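Long-range contacts in iron-regulated ABC transporter siderophore-binding protein SirA (Staphylococcus aureus subsp. aureus, PDB 3MWF), which binds iron-loaded staphyloferrin B as the siderophore-binding component of an iron-regulated ABC transporter and probably delivers it to the membrane permease: residues V36-K41 with K125-E130; K115-T120 with D135-Y140. One frame throughout, in Å; residues are numbered along the deposited sequence. Where two conformers were deposited one is given.

Contact 1. Residues V36-K41 with K125-E130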
loop_
_atom_site.group_PDB
_atom_site.type_symbol
_atom_site.label_atom_id
_atom_site.label_comp_id
_atom_site.label_asym_id
_atom_site.label_seq_id
_atom_site.Cartn_x
_atom_site.Cartn_y
_atom_site.Cartn_z
ATOM N N VAL A 36 -7.006 -12.643 -3.971
ATOM C CA VAL A 36 -7.584 -12.640 -5.320
ATOM C C VAL A 36 -6.526 -12.902 -6.407
ATOM O O VAL A 36 -6.734 -13.713 -7.335
ATOM C CB VAL A 36 -8.373 -11.324 -5.551
ATOM C CG1 VAL A 36 -8.731 -11.113 -7.037
ATOM C CG2 VAL A 36 -9.635 -11.270 -4.670
ATOM N N SER A 37 -5.372 -12.253 -6.272
ATOM C CA SER A 37 -4.263 -12.400 -7.217
ATOM C C SER A 37 -3.727 -13.837 -7.291
ATOM O O SER A 37 -3.232 -14.291 -8.352
ATOM C CB SER A 37 -3.141 -11.439 -6.811
ATOM O OG SER A 37 -3.552 -10.087 -7.007
ATOM N N LEU A 38 -3.821 -14.539 -6.166
ATOM C CA LEU A 38 -3.376 -15.932 -6.059
ATOM C C LEU A 38 -4.483 -16.936 -6.434
ATOM O O LEU A 38 -4.278 -18.155 -6.333
ATOM C CB LEU A 38 -2.851 -16.212 -4.650
ATOM C CG LEU A 38 -1.531 -15.526 -4.273
ATOM C CD1 LEU A 38 -1.268 -15.687 -2.804
ATOM C CD2 LEU A 38 -0.358 -16.087 -5.072
ATOM N N GLY A 39 -5.640 -16.420 -6.845
ATOM C CA GLY A 39 -6.771 -17.246 -7.313
ATOM C C GLY A 39 -7.657 -17.786 -6.202
ATOM O O GLY A 39 -8.404 -18.758 -6.415
ATOM N N VAL A 40 -7.571 -17.180 -5.019
ATOM C CA VAL A 40 -8.365 -17.587 -3.865
ATOM C C VAL A 40 -9.304 -16.466 -3.414
ATOM O O VAL A 40 -8.851 -15.495 -2.795
ATOM C CB VAL A 40 -7.451 -18.004 -2.673
ATOM C CG1 VAL A 40 -8.278 -18.509 -1.495
ATOM C CG2 VAL A 40 -6.441 -19.054 -3.089
ATOM N N LYS A 41 -10.600 -16.591 -3.707
ATOM C CA LYS A 41 -11.587 -15.599 -3.261
ATOM C C LYS A 41 -11.860 -15.748 -1.760
ATOM O O LYS A 41 -12.366 -16.784 -1.327
ATOM C CB LYS A 41 -12.907 -15.727 -4.040
ATOM C CG LYS A 41 -12.787 -15.593 -5.563
ATOM C CD LYS A 41 -12.754 -16.966 -6.245
ATOM C CE LYS A 41 -12.956 -16.861 -7.754
ATOM N NZ LYS A 41 -14.266 -16.208 -8.082
ATOM N N LYS A 125 2.788 -19.219 0.849
ATOM C CA LYS A 125 3.102 -20.350 1.728
ATOM C C LYS A 125 1.865 -20.890 2.466
ATOM O O LYS A 125 1.647 -22.099 2.521
ATOM C CB LYS A 125 4.212 -19.987 2.714
ATOM C CG LYS A 125 4.777 -21.202 3.451
ATOM C CD LYS A 125 6.160 -20.928 4.046
ATOM C CE LYS A 125 6.620 -22.072 4.970
ATOM N NZ LYS A 125 6.626 -23.416 4.294
ATOM N N ALA A 126 1.056 -19.977 3.008
ATOM C CA ALA A 126 -0.089 -20.337 3.814
ATOM C C ALA A 126 -1.153 -21.034 2.986
ATOM O O ALA A 126 -1.837 -21.948 3.487
ATOM C CB ALA A 126 -0.667 -19.093 4.515
ATOM N N LEU A 127 -1.278 -20.623 1.729
ATOM C CA LEU A 127 -2.347 -21.116 0.843
ATOM C C LEU A 127 -1.956 -22.314 -0.023
ATOM O O LEU A 127 -2.811 -22.847 -0.756
ATOM C CB LEU A 127 -2.863 -19.992 -0.068
ATOM C CG LEU A 127 -3.667 -18.881 0.614
ATOM C CD1 LEU A 127 -3.795 -17.685 -0.325
ATOM C CD2 LEU A 127 -5.031 -19.414 0.965
ATOM N N GLY A 128 -0.692 -22.724 0.069
ATOM C CA GLY A 128 -0.089 -23.702 -0.848
ATOM C C GLY A 128 -0.128 -23.194 -2.281
ATOM O O GLY A 128 -0.468 -23.938 -3.212
ATOM N N LYS A 129 0.182 -21.910 -2.452
ATOM C CA LYS A 129 0.249 -21.280 -3.767
ATOM C C LYS A 129 1.631 -20.641 -3.979
ATOM O O LYS A 129 1.747 -19.539 -4.541
ATOM C CB LYS A 129 -0.853 -20.223 -3.913
ATOM C CG LYS A 129 -2.278 -20.753 -3.837
ATOM C CD LYS A 129 -2.732 -21.427 -5.112
ATOM C CE LYS A 129 -4.192 -21.803 -4.996
ATOM N NZ LYS A 129 -4.599 -22.701 -6.104
ATOM N N GLU A 130 2.674 -21.344 -3.542
ATOM C CA GLU A 130 4.043 -20.827 -3.609
ATOM C C GLU A 130 4.517 -20.531 -5.023
ATOM O O GLU A 130 5.126 -19.481 -5.265
ATOM C CB GLU A 130 5.025 -21.771 -2.914
ATOM C CG GLU A 130 4.944 -21.679 -1.402
ATOM C CD GLU A 130 5.931 -22.580 -0.701
ATOM O OE1 GLU A 130 7.143 -22.475 -0.988
ATOM O OE2 GLU A 130 5.494 -23.387 0.148
#

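Contact 2. Residues K115-T120 with D135-Y140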
loop_
_atom_site.group_PDB
_atom_site.type_symbol
_atom_site.label_atom_id
_atom_site.label_comp_id
_atom_site.label_asym_id
_atom_site.label_seq_id
_atom_site.Cartn_x
_atom_site.Cartn_y
_atom_site.Cartn_z
ATOM N N LYS A 115 3.543 -3.868 2.656
ATOM C CA LYS A 115 4.682 -4.584 2.023
ATOM C C LYS A 115 4.139 -5.767 1.228
ATOM O O LYS A 115 4.163 -6.933 1.684
ATOM C CB LYS A 115 5.728 -5.009 3.062
ATOM C CG LYS A 115 6.386 -3.815 3.795
ATOM C CD LYS A 115 7.312 -4.312 4.928
ATOM C CE LYS A 115 7.959 -3.133 5.700
ATOM N NZ LYS A 115 9.164 -2.613 5.005
ATOM N N PHE A 116 3.620 -5.450 0.039
ATOM C CA PHE A 116 2.798 -6.405 -0.707
ATOM C C PHE A 116 3.622 -7.632 -1.133
ATOM O O PHE A 116 3.065 -8.712 -1.322
ATOM C CB PHE A 116 2.121 -5.716 -1.894
ATOM C CG PHE A 116 3.076 -5.418 -3.027
ATOM C CD1 PHE A 116 3.813 -4.236 -3.040
ATOM C CD2 PHE A 116 3.251 -6.349 -4.056
ATOM C CE1 PHE A 116 4.719 -3.964 -4.071
ATOM C CE2 PHE A 116 4.165 -6.098 -5.091
ATOM C CZ PHE A 116 4.897 -4.891 -5.095
ATOM N N LYS A 117 4.953 -7.479 -1.228
ATOM C CA LYS A 117 5.796 -8.631 -1.574
ATOM C C LYS A 117 5.848 -9.606 -0.409
ATOM O O LYS A 117 5.801 -10.823 -0.605
ATOM C CB LYS A 117 7.193 -8.165 -2.014
ATOM C CG LYS A 117 7.142 -7.369 -3.330
ATOM C CD LYS A 117 8.437 -6.578 -3.642
ATOM C CE LYS A 117 8.817 -5.644 -2.477
ATOM N NZ LYS A 117 9.128 -4.190 -2.753
ATOM N N ASP A 118 5.919 -9.078 0.807
ATOM C CA ASP A 118 5.906 -9.928 1.994
ATOM C C ASP A 118 4.545 -10.599 2.179
ATOM O O ASP A 118 4.459 -11.787 2.503
ATOM C CB ASP A 118 6.331 -9.126 3.227
ATOM C CG ASP A 118 7.792 -8.696 3.152
ATOM O OD1 ASP A 118 8.523 -9.192 2.254
ATOM O OD2 ASP A 118 8.220 -7.872 3.973
ATOM N N THR A 119 3.473 -9.845 1.946
ATOM C CA THR A 119 2.106 -10.403 1.964
ATOM C C THR A 119 1.983 -11.542 0.937
ATOM O O THR A 119 1.426 -12.593 1.236
ATOM C CB THR A 119 1.087 -9.281 1.664
ATOM O OG1 THR A 119 1.301 -8.241 2.612
ATOM C CG2 THR A 119 -0.360 -9.770 1.776
ATOM N N THR A 120 2.527 -11.334 -0.262
ATOM C CA THR A 120 2.428 -12.319 -1.347
ATOM C C THR A 120 3.192 -13.595 -1.011
ATOM O O THR A 120 2.666 -14.697 -1.175
ATOM C CB THR A 120 2.929 -11.736 -2.673
ATOM O OG1 THR A 120 2.098 -10.626 -3.046
ATOM C CG2 THR A 120 2.855 -12.768 -3.797
ATOM N N ASP A 135 5.555 -16.518 -9.350
ATOM C CA ASP A 135 5.257 -16.008 -10.697
ATOM C C ASP A 135 4.744 -14.551 -10.632
ATOM O O ASP A 135 5.131 -13.712 -11.440
ATOM C CB ASP A 135 4.235 -16.897 -11.439
ATOM C CG ASP A 135 4.725 -18.346 -11.686
ATOM O OD1 ASP A 135 5.953 -18.601 -11.773
ATOM O OD2 ASP A 135 3.851 -19.248 -11.804
ATOM N N LEU A 136 3.874 -14.257 -9.662
ATOM C CA LEU A 136 3.425 -12.880 -9.455
ATOM C C LEU A 136 4.615 -11.924 -9.209
ATOM O O LEU A 136 4.736 -10.889 -9.853
ATOM C CB LEU A 136 2.422 -12.817 -8.297
ATOM C CG LEU A 136 0.999 -13.374 -8.484
ATOM C CD1 LEU A 136 0.177 -13.035 -7.259
ATOM C CD2 LEU A 136 0.300 -12.851 -9.753
ATOM N N LEU A 137 5.501 -12.308 -8.302
ATOM C CA LEU A 137 6.624 -11.476 -7.917
ATOM C C LEU A 137 7.636 -11.343 -9.056
ATOM O O LEU A 137 8.178 -10.260 -9.278
ATOM C CB LEU A 137 7.251 -11.988 -6.620
ATOM C CG LEU A 137 6.284 -11.866 -5.414
ATOM C CD1 LEU A 137 6.967 -12.261 -4.110
ATOM C CD2 LEU A 137 5.691 -10.462 -5.285
ATOM N N LYS A 138 7.844 -12.427 -9.812
ATOM C CA LYS A 138 8.670 -12.339 -11.030
ATOM C C LYS A 138 8.096 -11.310 -12.019
ATOM O O LYS A 138 8.842 -10.501 -12.558
ATOM C CB LYS A 138 8.826 -13.724 -11.693
ATOM C CG LYS A 138 9.657 -13.754 -12.979
ATOM C CD LYS A 138 11.166 -13.794 -12.713
ATOM C CE LYS A 138 11.726 -15.206 -12.592
ATOM N NZ LYS A 138 11.485 -15.829 -11.237
ATOM N N LYS A 139 6.782 -11.343 -12.241
ATOM C CA LYS A 139 6.108 -10.377 -13.097
ATOM C C LYS A 139 6.314 -8.924 -12.618
ATOM O O LYS A 139 6.512 -8.013 -13.432
ATOM C CB LYS A 139 4.607 -10.707 -13.181
ATOM C CG LYS A 139 3.847 -9.869 -14.174
ATOM C CD LYS A 139 2.664 -10.642 -14.816
ATOM C CE LYS A 139 1.311 -10.041 -14.418
ATOM N NZ LYS A 139 0.895 -10.370 -13.007
ATOM N N TYR A 140 6.241 -8.710 -11.303
ATOM C CA TYR A 140 6.486 -7.385 -10.770
ATOM C C TYR A 140 7.946 -6.957 -10.993
ATOM O O TYR A 140 8.210 -5.842 -11.445
ATOM C CB TYR A 140 6.099 -7.297 -9.277
ATOM C CG TYR A 140 6.531 -5.995 -8.614
ATOM C CD1 TYR A 140 5.773 -4.829 -8.742
ATOM C CD2 TYR A 140 7.686 -5.950 -7.838
ATOM C CE1 TYR A 140 6.195 -3.630 -8.148
ATOM C CE2 TYR A 140 8.097 -4.779 -7.242
ATOM C CZ TYR A 140 7.348 -3.640 -7.380
ATOM O OH TYR A 140 7.779 -2.496 -6.763
#

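Contact 1. Residues V36-K41 with K125-E130
L38 and V40 meet L127 and K129 where two helices end side by side, each in a Schellman motif closed by a glycine. G39 and G128 are the first residues to leave helical backbone angles, and both have positive phi. The contact joins the C-terminal ends of helices 29-37 and 116-127 in the N-terminal lobe of a periplasmic-binding-protein fold.

The apolar part centres on CD1 of L127. It touches CD1 of L38 and CG2 of V40, each at 4.1 Å, so one methyl bridges both residues of the other loop. V40 also brings CG1 against CD2 of L127 (4.2 Å). The V40 side chain has CG1 anti to the backbone N (chi1 -177°), with CG2 beside the N, and both methyls are used.

The second part is van der Waals contact of the K129 methylenes with the L38 carbonyl oxygen and the V40 methyl CG2. K129 sits at the N-cap position of helix 130-155. Its chain bends at chi2 (-77°) and passes along the L38 carbonyl. L38 also touches A133 and L136 of helix 130-155. CD of K129 lies 3.8 Å from O of L38, and CE lies 4.0 Å from CG2 of V40.

Contact 2. Residues K115-T120 with D135-Y140
L137, Y140 and T120 carry most of this contact, which packs two helices of an antiparallel helical hairpin. Helix 116-127 runs back along helix 130-155, the long helix that spans the two lobes, as in siderophore-binding proteins of this family. The axes of 116-120 and 135-140 make 157° and approach to 10.6 Å.

L137 has the most buried surface. Its isobutyl group meets T120 tip to tip. CG2 of T120 lies 3.9 Å from CG of L137. The CD2 methyl of L137 also touches CG of K117 at 3.9 Å, so the leucine fits between two residues one helical turn apart. CD1 of L137 rests near the backbone O of K117.

Y140 presents a ring face to F116 in an edge-to-face (T-shaped) pair. The planes stand at 81° and the centroids are 4.9 Å apart. CZ of F116 points at the middle of the tyrosine ring, 3.5 Å above its plane. Y140 reaches this place with CG anti to the backbone N. CD of K117 comes to CE2 of Y140 obliquely, at 4.0 Å. The polar ends of K117 and Y140 share a partner: D187 takes a salt bridge from K117 NZ and a hydrogen bond with Y140 OH. This ties both helices to helix 179-187, whose I184 also touches the F116 and Y140 side chains.

T120 turns its methyl to the other helix and its hydroxyl back to its own. The F116 carbonyl therefore holds two donors, T120 N and T120 OG1, which come from opposite faces of its plane. The hydroxyl is tilted 29° from that plane, and T120 OG1 donates to F116 O at 2.8 Å.

Contacts 1 and 2 lie 12 Å apart, centre to centre, along helix 116-127. Contact 2 uses its start and contact 1 its end. Helix 130-155 begins at the last residue of contact 1 and runs back to form contact 2. The contacts also touch: CD1 of L136 lies 3.7 Å from CB of S37 and 3.8 Å from CD2 of L38. Helix 29-37 thus packs on the same hairpin. In contact 2 the F116 side chain is about 11 Å from the bound staphyloferrin B. F116 lies just two residues after F114, which lines the pocket with T112 and V113. Neither contact includes a pocket residue.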